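Local coordinates for protein CMP-sialic acid transporter 1 (Zea mays, PDB 6I1R) that probably carries CMP-sialic acid across the Golgi membrane as a nucleotide-sugar antiporter and binds CMP in an outward-facing conformation, at residues B[94-97]-B[98-102]. The protein carries 5 engineered substitutions. Residues are numbered along the deposited sequence; the frame is centred on the assembly and turned at random.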
loop_
_atom_site.group_PDB
_atom_site.type_symbol
_atom_site.label_atom_id
_atom_site.label_comp_id
_atom_site.label_asym_id
_atom_site.label_seq_id
_atom_site.Cartn_x
_atom_site.Cartn_y
_atom_site.Cartn_z
ATOM N N THR B 94 -8.154 -7.766 -8.988
ATOM C CA THR B 94 -8.286 -9.076 -8.331
ATOM C C THR B 94 -8.106 -10.209 -9.353
ATOM O O THR B 94 -8.207 -11.376 -8.984
ATOM C CB THR B 94 -9.619 -9.217 -7.583
ATOM O OG1 THR B 94 -10.677 -9.382 -8.528
ATOM C CG2 THR B 94 -9.919 -8.039 -6.682
ATOM N N TYR B 95 -7.853 -9.883 -10.621
ATOM C CA TYR B 95 -7.484 -10.896 -11.620
ATOM C C TYR B 95 -6.072 -10.641 -12.168
ATOM O O TYR B 95 -5.413 -11.587 -12.598
ATOM C CB TYR B 95 -8.497 -10.924 -12.767
ATOM C CG TYR B 95 -9.901 -11.311 -12.371
ATOM C CD1 TYR B 95 -10.800 -10.361 -11.914
ATOM C CD2 TYR B 95 -10.339 -12.622 -12.468
ATOM C CE1 TYR B 95 -12.095 -10.705 -11.558
ATOM C CE2 TYR B 95 -11.630 -12.983 -12.115
ATOM C CZ TYR B 95 -12.513 -12.020 -11.658
ATOM O OH TYR B 95 -13.787 -12.361 -11.307
ATOM N N VAL B 96 -5.602 -9.392 -12.159
ATOM C CA VAL B 96 -4.333 -9.045 -12.811
ATOM C C VAL B 96 -3.422 -8.321 -11.814
ATOM O O VAL B 96 -3.890 -7.607 -10.924
ATOM C CB VAL B 96 -4.557 -8.190 -14.075
ATOM C CG1 VAL B 96 -5.387 -8.923 -15.116
ATOM C CG2 VAL B 96 -5.173 -6.835 -13.756
ATOM N N ASP B 97 -2.116 -8.513 -11.987
ATOM C CA ASP B 97 -1.112 -7.719 -11.273
ATOM C C ASP B 97 -1.223 -6.261 -11.741
ATOM O O ASP B 97 -1.666 -6.013 -12.862
ATOM C CB ASP B 97 0.303 -8.275 -11.476
ATOM C CG ASP B 97 0.668 -8.582 -12.921
ATOM O OD1 ASP B 97 0.495 -7.689 -13.774
ATOM O OD2 ASP B 97 1.127 -9.713 -13.181
ATOM N N PRO B 98 -0.831 -5.296 -10.888
ATOM C CA PRO B 98 -0.970 -3.869 -11.232
ATOM C C PRO B 98 -0.209 -3.445 -12.500
ATOM O O PRO B 98 -0.596 -2.462 -13.131
ATOM C CB PRO B 98 -0.417 -3.108 -10.017
ATOM C CG PRO B 98 -0.607 -4.073 -8.884
ATOM C CD PRO B 98 -0.317 -5.417 -9.515
ATOM N N SER B 99 0.855 -4.162 -12.863
ATOM C CA SER B 99 1.607 -3.853 -14.084
ATOM C C SER B 99 0.747 -4.154 -15.320
ATOM O O SER B 99 0.612 -3.306 -16.204
ATOM C CB SER B 99 2.917 -4.597 -14.124
ATOM O OG SER B 99 2.725 -5.982 -13.880
ATOM N N THR B 100 0.166 -5.351 -15.364
ATOM C CA THR B 100 -0.762 -5.733 -16.435
ATOM C C THR B 100 -1.899 -4.704 -16.524
ATOM O O THR B 100 -2.301 -4.310 -17.617
ATOM C CB THR B 100 -1.298 -7.154 -16.214
ATOM O OG1 THR B 100 -0.195 -8.059 -16.280
ATOM C CG2 THR B 100 -2.350 -7.565 -17.223
ATOM N N TYR B 101 -2.398 -4.277 -15.365
ATOM C CA TYR B 101 -3.480 -3.285 -15.273
ATOM C C TYR B 101 -2.975 -1.920 -15.765
ATOM O O TYR B 101 -3.673 -1.229 -16.511
ATOM C CB TYR B 101 -4.030 -3.257 -13.841
ATOM C CG TYR B 101 -4.781 -2.014 -13.427
ATOM C CD1 TYR B 101 -6.072 -1.762 -13.871
ATOM C CD2 TYR B 101 -4.214 -1.106 -12.547
ATOM C CE1 TYR B 101 -6.766 -0.627 -13.475
ATOM C CE2 TYR B 101 -4.893 0.033 -12.143
ATOM C CZ TYR B 101 -6.175 0.274 -12.605
ATOM O OH TYR B 101 -6.823 1.402 -12.198
ATOM N N GLN B 102 -1.759 -1.547 -15.369
ATOM C CA GLN B 102 -1.177 -0.261 -15.754
ATOM C C GLN B 102 -1.010 -0.183 -17.277
ATOM O O GLN B 102 -1.189 0.888 -17.858
ATOM C CB GLN B 102 0.172 -0.052 -15.063
#
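The carboxylate of D97 is the flat group that carries this contact, gripped through one oxygen, OD1. The hydroxyl of S99 comes from above its plane, 69° out, with OG 2.8 Å from D97 OD1; serine's short side chain, two residues on, can reach back to the cap. T100 OG1 approaches on the syn side, 27° out of the plane, and donates across 2.6 Å to the same D97 OD1. The third donor, the backbone N of T100, meets D97 OD1 nearly along its C–O axis at 2.8 Å. D97 thereby occupies the N-cap of helix 98-104; its CG stands between backbone N and carbonyl carbon (chi1 48°), which turns the carboxylate back over the first turn. Aspartate suits the place because its short side chain offers an acceptor to a first-turn N-H, which the i to i+4 pattern within the helix does not serve. P98 suits the next position, since a first-turn residue needs no N-H. An i to i+4 backbone bond runs from Y101 N to D97 O, 3.1 Å. Below the cap, V96 supplies an apolar flank: its CB lies 3.9 Å from T100 CG2, while V96 CG2 rests 3.8 Å from Y101 CB. Threonine thus serves two ends, its hydroxyl turned to the cap and its methyl to valine. With an alanine at D97, T100 N and both hydroxyls would probably lose their shared acceptor, freeing the first turn to fray. D153 touches D97 and T100, and G231 of the second subunit packs on D97. Three donors converging on one oxygen, beside the positive end of the helix dipole, would be expected to favour the ionised carboxylate, though the nearby acid D153 could oppose this.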